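Alkyl hydroperoxide reductase E (Mycobacterium tuberculosis, PDB 5C04) probably reduces hydrogen peroxide and organic hydroperoxides as a mycoredoxin-dependent thiol peroxidase, and may protect the cell against peroxynitrite. Local coordinates at residues 38-43 with 70-75; 130-135 with 142-147. The protein carries 1 engineered substitution. All coordinates share one frame; numbering follows the deposited sequence.

Contact 1 of 2, residues 38-43 with 70-75. Engineered in segment 38-43: H38 (natural residue Phe).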
ATOM      1  N   HIS A  38     -11.274  -3.474  -5.340  1.00 17.40           N
ATOM      2  CA  HIS A  38     -10.506  -3.061  -6.508  1.00 17.12           C
ATOM      3  C   HIS A  38      -9.013  -3.186  -6.239  1.00 16.44           C
ATOM      4  O   HIS A  38      -8.597  -3.161  -5.074  1.00 18.17           O
ATOM      5  CB  HIS A  38     -10.882  -1.661  -6.975  1.00 17.79           C
ATOM      6  CG  HIS A  38     -10.477  -0.601  -6.032  1.00 18.62           C
ATOM      7  ND1 HIS A  38      -9.299   0.098  -6.196  1.00 20.84           N
ATOM      8  CD2 HIS A  38     -11.015  -0.176  -4.862  1.00 19.83           C
ATOM      9  CE1 HIS A  38      -9.159   0.940  -5.195  1.00 21.95           C
ATOM     10  NE2 HIS A  38     -10.176   0.803  -4.378  1.00 21.55           N
ATOM     11  N   PRO A  39      -8.219  -3.348  -7.308  1.00 16.70           N
ATOM     12  CA  PRO A  39      -6.780  -3.518  -7.166  1.00 17.04           C
ATOM     13  C   PRO A  39      -5.973  -2.462  -6.387  1.00 17.30           C
ATOM     14  O   PRO A  39      -5.404  -2.786  -5.338  1.00 17.39           O
ATOM     15  CB  PRO A  39      -6.313  -3.606  -8.623  1.00 17.88           C
ATOM     16  CG  PRO A  39      -7.421  -4.291  -9.312  1.00 17.83           C
ATOM     17  CD  PRO A  39      -8.686  -3.809  -8.624  1.00 16.99           C
ATOM     18  N   LEU A  40      -5.880  -1.228  -6.879  1.00 16.56           N
ATOM     19  CA  LEU A  40      -4.899  -0.302  -6.337  1.00 17.10           C
ATOM     20  C   LEU A  40      -5.236   1.152  -6.579  1.00 16.39           C
ATOM     21  O   LEU A  40      -5.505   1.569  -7.716  1.00 16.88           O
ATOM     22  CB  LEU A  40      -3.521  -0.536  -6.961  1.00 18.12           C
ATOM     23  CG  LEU A  40      -2.692  -1.769  -6.539  1.00 19.11           C
ATOM     24  CD1 LEU A  40      -1.413  -1.844  -7.380  1.00 21.37           C
ATOM     25  CD2 LEU A  40      -2.397  -1.739  -5.049  1.00 19.67           C
ATOM     26  N   ALA A  41      -5.140   1.951  -5.502  1.00 16.26           N
ATOM     27  CA  ALA A  41      -5.142   3.394  -5.643  1.00 15.76           C
ATOM     28  C   ALA A  41      -4.129   3.867  -6.673  1.00 16.96           C
ATOM     29  O   ALA A  41      -3.055   3.284  -6.806  1.00 16.67           O
ATOM     30  CB  ALA A  41      -4.843   4.056  -4.314  1.00 16.91           C
ATOM     31  N   PHE A  42      -4.487   4.938  -7.380  1.00 16.85           N
ATOM     32  CA  PHE A  42      -3.572   5.648  -8.286  1.00 19.12           C
ATOM     33  C   PHE A  42      -3.180   4.777  -9.462  1.00 20.58           C
ATOM     34  O   PHE A  42      -2.030   4.897  -9.986  1.00 23.95           O
ATOM     35  CB  PHE A  42      -2.277   6.105  -7.621  1.00 20.60           C
ATOM     36  CG  PHE A  42      -2.447   6.923  -6.391  1.00 22.32           C
ATOM     37  CD1 PHE A  42      -2.903   8.227  -6.446  1.00 24.41           C
ATOM     38  CD2 PHE A  42      -2.043   6.400  -5.160  1.00 26.16           C
ATOM     39  CE1 PHE A  42      -2.995   8.993  -5.272  1.00 26.33           C
ATOM     40  CE2 PHE A  42      -2.151   7.162  -4.009  1.00 26.46           C
ATOM     41  CZ  PHE A  42      -2.639   8.423  -4.078  1.00 26.11           C
ATOM     42  N   THR A  43      -4.067   3.880  -9.863  1.00 18.05           N
ATOM     43  CA  THR A  43      -3.941   3.185 -11.133  1.00 17.07           C
ATOM     44  C   THR A  43      -5.114   3.525 -12.055  1.00 19.10           C
ATOM     45  O   THR A  43      -6.193   3.925 -11.614  1.00 17.86           O
ATOM     46  CB  THR A  43      -3.777   1.654 -10.968  1.00 17.39           C
ATOM     47  OG1 THR A  43      -4.952   1.102 -10.393  1.00 18.16           O
ATOM     48  CG2 THR A  43      -2.565   1.311 -10.155  1.00 17.20           C
ATOM     49  N   ILE A  70     -13.088  -1.196  -1.326  1.00 18.17           N
ATOM     50  CA  ILE A  70     -12.099  -1.950  -0.519  1.00 19.08           C
ATOM     51  C   ILE A  70     -10.888  -2.321  -1.356  1.00 18.62           C
ATOM     52  O   ILE A  70     -11.022  -2.891  -2.437  1.00 18.29           O
ATOM     53  CB  ILE A  70     -12.732  -3.256   0.014  1.00 20.18           C
ATOM     54  CG1 ILE A  70     -14.024  -2.937   0.795  1.00 21.73           C
ATOM     55  CG2 ILE A  70     -11.740  -4.076   0.844  1.00 20.70           C
ATOM     56  CD1 ILE A  70     -14.842  -4.144   1.253  1.00 23.44           C
ATOM     57  N   SER A  71      -9.696  -2.034  -0.829  1.00 18.03           N
ATOM     58  CA  SER A  71      -8.458  -2.321  -1.535  0.50 18.01           C
ATOM     59  C   SER A  71      -7.379  -2.587  -0.503  1.00 17.92           C
ATOM     60  O   SER A  71      -7.565  -2.250   0.664  1.00 18.41           O
ATOM     61  CB  SER A  71      -8.096  -1.128  -2.404  0.50 17.86           C
ATOM     62  OG  SER A  71      -7.115  -1.487  -3.361  0.50 17.90           O
ATOM     63  N   VAL A  72      -6.242  -3.139  -0.954  1.00 17.04           N
ATOM     64  CA  VAL A  72      -5.153  -3.470  -0.028  1.00 18.13           C
ATOM     65  C   VAL A  72      -4.325  -2.278   0.462  1.00 18.20           C
ATOM     66  O   VAL A  72      -3.440  -2.482   1.305  1.00 19.25           O
ATOM     67  CB  VAL A  72      -4.232  -4.577  -0.605  1.00 18.21           C
ATOM     68  CG1 VAL A  72      -4.993  -5.881  -0.823  1.00 19.36           C
ATOM     69  CG2 VAL A  72      -3.493  -4.107  -1.843  1.00 19.07           C
ATOM     70  N   GLY A  73      -4.596  -1.048   0.020  1.00 17.51           N
ATOM     71  CA  GLY A  73      -3.836   0.094   0.486  1.00 17.57           C
ATOM     72  C   GLY A  73      -4.174   0.497   1.902  1.00 18.65           C
ATOM     73  O   GLY A  73      -5.302   0.287   2.340  1.00 19.50           O
ATOM     74  N   PRO A  74      -3.226   1.095   2.618  1.00 17.84           N
ATOM     75  CA  PRO A  74      -3.463   1.611   3.946  1.00 18.72           C
ATOM     76  C   PRO A  74      -4.157   2.972   3.926  1.00 19.18           C
ATOM     77  O   PRO A  74      -4.197   3.643   2.895  1.00 18.25           O
ATOM     78  CB  PRO A  74      -2.065   1.696   4.528  1.00 18.89           C
ATOM     79  CG  PRO A  74      -1.211   2.025   3.357  1.00 18.27           C
ATOM     80  CD  PRO A  74      -1.840   1.331   2.173  1.00 18.21           C
ATOM     81  N   PRO A  75      -4.667   3.419   5.088  1.00 19.86           N
ATOM     82  CA  PRO A  75      -5.437   4.658   5.059  1.00 20.41           C
ATOM     83  C   PRO A  75      -4.731   5.892   4.513  1.00 20.68           C
ATOM     84  O   PRO A  75      -5.363   6.657   3.840  1.00 21.05           O
ATOM     85  CB  PRO A  75      -5.890   4.842   6.522  1.00 21.92           C
ATOM     86  CG  PRO A  75      -5.948   3.449   7.027  1.00 22.39           C
ATOM     87  CD  PRO A  75      -4.783   2.727   6.365  1.00 21.34           C
TER
HETATM   88  O   HOH W   1      -6.581  -4.499  -3.683  1.00 18.26           O
HETATM   89  O   HOH W   2      -5.267   0.754  -2.789  1.00 21.19           O
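H38 and S71 come together through their first torsions. The engineered imidazole of H38, which replaces phenylalanine, has CG between its backbone N and carbonyl carbon (chi1 68°), bringing the ring round to S71. On S71, in the conformer described here (two are modelled), chi1 of -165° turns OG toward the loop and away from its own N. The S71 methylene then lies over one face of the H38 ring, shifted to the rim: S71 CB sits 3.8 Å from the centroid of the H38 ring, a CH-pi contact, and is nearest to NE2. S71 OG gives its hydrogen to H38 O at 2.8 Å, approaching 37° out of the carbonyl plane. P39 O is almost as near to S71 OG, at 2.9 Å, but the angle is too poor for a bond. Next to this pair, the backbone continues the parallel pairing of strands 32-37 and 65-71, with H38 N bonded to I70 O at 3.0 Å.

Further along, the two segments part and water fills in. Water 1 donates to P39 O at 2.7 Å and accepts from V72 N at 3.1 Å. Water 2 accepts from A41 N at 3.0 Å and donates to S71 OG. Beyond them, L40 CD2 brushes V72 CG2 at 4.1 Å, and P74 of the second subunit packs on L40.

P39 and T43 belong to the PxxxTxxC signature of peroxiredoxins, which ends at C46, the probable peroxidatic cysteine. T43 OG1 donates to L40 O within the type II turn, and both H38 and P39 touch C46. In this conformer the S71 hydroxyl gives its hydrogen to a loop carbonyl and takes one from a water, so here one side chain and two waters tie the active-site loop to the strand end; in the other conformer the tie may differ.

Contact 2 of 2, residues 130-135 with 142-147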
ATOM      1  N   PHE A 130     -26.069  -9.982  -5.112  1.00 30.43           N
ATOM      2  CA  PHE A 130     -25.413  -9.763  -6.378  1.00 29.07           C
ATOM      3  C   PHE A 130     -23.937 -10.076  -6.132  1.00 29.27           C
ATOM      4  O   PHE A 130     -23.410  -9.744  -5.059  1.00 29.75           O
ATOM      5  CB  PHE A 130     -25.580  -8.302  -6.827  1.00 28.67           C
ATOM      6  CG  PHE A 130     -24.773  -7.945  -8.032  1.00 27.85           C
ATOM      7  CD1 PHE A 130     -25.203  -8.241  -9.315  1.00 28.07           C
ATOM      8  CD2 PHE A 130     -23.537  -7.315  -7.893  1.00 27.44           C
ATOM      9  CE1 PHE A 130     -24.445  -7.898 -10.431  1.00 27.28           C
ATOM     10  CE2 PHE A 130     -22.782  -7.002  -8.990  1.00 26.28           C
ATOM     11  CZ  PHE A 130     -23.194  -7.302 -10.257  1.00 27.62           C
ATOM     12  N   ALA A 131     -23.300 -10.705  -7.118  1.00 29.63           N
ATOM     13  CA  ALA A 131     -21.886 -11.091  -6.997  1.00 28.82           C
ATOM     14  C   ALA A 131     -21.227 -11.185  -8.350  1.00 29.68           C
ATOM     15  O   ALA A 131     -21.721 -11.873  -9.246  1.00 31.15           O
ATOM     16  CB  ALA A 131     -21.747 -12.409  -6.244  1.00 31.31           C
ATOM     17  N   GLU A 132     -20.090 -10.502  -8.516  1.00 27.20           N
ATOM     18  CA  GLU A 132     -19.321 -10.650  -9.732  1.00 26.68           C
ATOM     19  C   GLU A 132     -17.846 -10.531  -9.396  1.00 26.19           C
ATOM     20  O   GLU A 132     -17.483  -9.969  -8.340  1.00 26.81           O
ATOM     21  CB  GLU A 132     -19.683  -9.587 -10.756  1.00 27.56           C
ATOM     22  CG  GLU A 132     -19.212  -8.189 -10.368  1.00 26.54           C
ATOM     23  CD  GLU A 132     -19.568  -7.080 -11.324  1.00 27.93           C
ATOM     24  OE1 GLU A 132     -20.078  -7.350 -12.450  1.00 30.23           O
ATOM     25  OE2 GLU A 132     -19.329  -5.899 -10.943  1.00 25.68           O
ATOM     26  N   MET A 133     -17.012 -11.034 -10.297  1.00 26.61           N
ATOM     27  CA  MET A 133     -15.567 -10.800 -10.197  1.00 26.46           C
ATOM     28  C   MET A 133     -14.929 -10.731 -11.557  1.00 27.57           C
ATOM     29  O   MET A 133     -14.918 -11.719 -12.297  1.00 29.63           O
ATOM     30  CB  MET A 133     -14.866 -11.880  -9.376  1.00 27.51           C
ATOM     31  CG  MET A 133     -13.451 -11.490  -8.957  1.00 27.21           C
ATOM     32  SD  MET A 133     -12.431 -12.860  -8.370  1.00 28.57           S
ATOM     33  CE  MET A 133     -12.096 -13.764  -9.876  1.00 31.96           C
ATOM     34  N   LYS A 134     -14.411  -9.553 -11.895  1.00 25.48           N
ATOM     35  CA  LYS A 134     -13.646  -9.347 -13.108  1.00 27.10           C
ATOM     36  C   LYS A 134     -12.148  -9.286 -12.805  1.00 25.19           C
ATOM     37  O   LYS A 134     -11.735  -9.055 -11.662  1.00 25.04           O
ATOM     38  CB  LYS A 134     -14.131  -8.082 -13.829  1.00 28.37           C
ATOM     39  CG  LYS A 134     -15.627  -8.094 -14.143  1.00 31.07           C
ATOM     40  CD  LYS A 134     -16.009  -9.285 -14.995  1.00 35.61           C
ATOM     41  CE  LYS A 134     -17.391  -9.113 -15.608  1.00 39.11           C
ATOM     42  NZ  LYS A 134     -18.414  -8.971 -14.538  1.00 40.84           N
ATOM     43  N   GLN A 135     -11.334  -9.480 -13.832  1.00 26.79           N
ATOM     44  CA  GLN A 135      -9.894  -9.416 -13.685  1.00 27.22           C
ATOM     45  C   GLN A 135      -9.382  -7.973 -13.603  1.00 25.33           C
ATOM     46  O   GLN A 135     -10.096  -7.015 -13.945  1.00 24.85           O
ATOM     47  CB  GLN A 135      -9.211 -10.163 -14.835  1.00 29.82           C
ATOM     48  CG  GLN A 135      -9.524 -11.657 -14.860  1.00 32.57           C
ATOM     49  CD  GLN A 135      -9.023 -12.382 -13.625  1.00 33.67           C
ATOM     50  OE1 GLN A 135      -7.845 -12.318 -13.294  1.00 35.82           O
ATOM     51  NE2 GLN A 135      -9.927 -13.055 -12.919  1.00 36.03           N
ATOM     52  N   GLN A 142     -21.278  -0.746 -14.395  1.00 24.10           N
ATOM     53  CA  GLN A 142     -21.935  -0.259 -13.197  1.00 23.20           C
ATOM     54  C   GLN A 142     -23.484  -0.215 -13.281  1.00 24.91           C
ATOM     55  O   GLN A 142     -24.155  -0.136 -12.275  1.00 24.60           O
ATOM     56  CB  GLN A 142     -21.333   1.077 -12.752  1.00 23.86           C
ATOM     57  CG  GLN A 142     -19.830   0.971 -12.497  1.00 22.82           C
ATOM     58  CD  GLN A 142     -19.208   2.181 -11.812  1.00 22.97           C
ATOM     59  OE1 GLN A 142     -19.906   3.062 -11.327  1.00 24.48           O
ATOM     60  NE2 GLN A 142     -17.883   2.225 -11.779  1.00 22.38           N
ATOM     61  N   ARG A 143     -24.020  -0.384 -14.484  1.00 27.66           N
ATOM     62  CA  ARG A 143     -25.472  -0.572 -14.612  1.00 28.61           C
ATOM     63  C   ARG A 143     -25.998  -1.769 -13.808  1.00 27.78           C
ATOM     64  O   ARG A 143     -27.105  -1.764 -13.289  1.00 29.80           O
ATOM     65  CB  ARG A 143     -25.875  -0.771 -16.079  1.00 32.51           C
ATOM     66  CG  ARG A 143     -25.441   0.300 -17.056  1.00 34.13           C
ATOM     67  CD  ARG A 143     -25.952  -0.081 -18.448  1.00 37.71           C
ATOM     68  NE  ARG A 143     -25.481  -1.420 -18.827  1.00 39.90           N
ATOM     69  CZ  ARG A 143     -26.092  -2.267 -19.655  1.00 43.78           C
ATOM     70  NH1 ARG A 143     -27.234  -1.941 -20.265  1.00 43.98           N
ATOM     71  NH2 ARG A 143     -25.540  -3.457 -19.886  1.00 44.07           N
ATOM     72  N   LEU A 144     -25.178  -2.809 -13.702  1.00 25.37           N
ATOM     73  CA  LEU A 144     -25.547  -3.995 -12.964  1.00 27.42           C
ATOM     74  C   LEU A 144     -25.659  -3.675 -11.467  1.00 26.26           C
ATOM     75  O   LEU A 144     -26.478  -4.226 -10.730  1.00 27.85           O
ATOM     76  CB  LEU A 144     -24.542  -5.114 -13.233  1.00 29.73           C
ATOM     77  CG  LEU A 144     -24.208  -5.436 -14.710  1.00 32.39           C
ATOM     78  CD1 LEU A 144     -23.114  -6.498 -14.786  1.00 34.74           C
ATOM     79  CD2 LEU A 144     -25.418  -5.867 -15.506  1.00 34.62           C
ATOM     80  N   TRP A 145     -24.793  -2.773 -11.002  1.00 25.62           N
ATOM     81  CA  TRP A 145     -24.792  -2.399  -9.611  1.00 25.15           C
ATOM     82  C   TRP A 145     -26.025  -1.619  -9.220  1.00 25.65           C
ATOM     83  O   TRP A 145     -26.663  -1.928  -8.247  1.00 25.64           O
ATOM     84  CB  TRP A 145     -23.571  -1.504  -9.301  1.00 24.80           C
ATOM     85  CG  TRP A 145     -22.214  -2.041  -9.705  1.00 23.60           C
ATOM     86  CD1 TRP A 145     -21.896  -3.280 -10.236  1.00 24.23           C
ATOM     87  CD2 TRP A 145     -20.965  -1.350  -9.549  1.00 21.69           C
ATOM     88  NE1 TRP A 145     -20.538  -3.358 -10.463  1.00 22.88           N
ATOM     89  CE2 TRP A 145     -19.945  -2.201 -10.020  1.00 21.69           C
ATOM     90  CE3 TRP A 145     -20.626  -0.084  -9.059  1.00 22.00           C
ATOM     91  CZ2 TRP A 145     -18.594  -1.833  -9.991  1.00 21.16           C
ATOM     92  CZ3 TRP A 145     -19.300   0.271  -9.031  1.00 20.59           C
ATOM     93  CH2 TRP A 145     -18.312  -0.583  -9.519  1.00 20.81           C
ATOM     94  N   THR A 146     -26.337  -0.589  -9.997  1.00 27.32           N
ATOM     95  CA  THR A 146     -27.548   0.175  -9.734  1.00 29.64           C
ATOM     96  C   THR A 146     -28.793  -0.714  -9.857  1.00 30.41           C
ATOM     97  O   THR A 146     -29.701  -0.598  -9.055  1.00 30.23           O
ATOM     98  CB  THR A 146     -27.691   1.389 -10.665  1.00 31.64           C
ATOM     99  OG1 THR A 146     -27.614   0.979 -12.023  1.00 34.59           O
ATOM    100  CG2 THR A 146     -26.601   2.400 -10.425  1.00 32.41           C
ATOM    101  N   ASP A 147     -28.823  -1.609 -10.842  1.00 28.79           N
ATOM    102  CA  ASP A 147     -29.964  -2.520 -10.980  1.00 29.50           C
ATOM    103  C   ASP A 147     -30.142  -3.413  -9.760  1.00 29.83           C
ATOM    104  O   ASP A 147     -31.246  -3.639  -9.292  1.00 31.15           O
ATOM    105  CB  ASP A 147     -29.795  -3.392 -12.219  1.00 29.94           C
ATOM    106  CG  ASP A 147     -30.897  -4.409 -12.355  1.00 31.87           C
ATOM    107  OD1 ASP A 147     -32.025  -3.976 -12.666  1.00 32.10           O
ATOM    108  OD2 ASP A 147     -30.659  -5.607 -12.078  1.00 31.70           O
TER
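E132 and W145 form the polar link between strand and helix: the indole NE1 of W145 donates to E132 OE2 at 2.9 Å, with an N-H...O angle of 155°. The carboxylate oxygen sits at the indole edge, near the ring plane, and is approached on its syn side, somewhat out of the carboxylate plane. Alongside, F130 lays its far rim against the helix, CZ meeting L144 CB at 3.9 Å and CE2 meeting W145 CD1 at 4.0 Å; the phenyl and indole planes are inclined at 64°, an oblique pairing. L144 CD1 also comes within 3.9 Å of E132 OE1.

The second shell fixes the carboxylate. T119 OG1 on strand 114-122 bonds to OE2 as well, while K134 NZ forms a salt bridge to E132 OE1 at 3.1 Å, which would favour the charged form of E132. Q142 CG covers part of one indole face.

Strand 130-134 and helix 143-147 run nearly antiparallel, their axes 9.8 Å apart, so the helix packs on the sheet as in a thioredoxin fold. W145 reaches past T119 to L34 and V36 of strand 32-37, and Q142 NE2 bonds to E49 O on helix 44-55.

From the N terminus, strand 32-37 runs into the loop of contact 1, and after helix 44-55 the chain comes back along strand 65-71, whose end closes that contact with 26 residues between its segments. Contact 2 closes a much shorter excursion near the C terminus, six residues between segments 130-135 and 142-147. The two are in series, neither nested nor crossed, with centres 19 Å apart and nearest atoms about 6 Å apart. One sheet joins them: strand 32-37 pairs with 65-71 on one side and 114-122 on the other, and 114-122 carries strand 128-134. R140, just before segment 142-147, touches H38, E132 and W145, bridging both contacts.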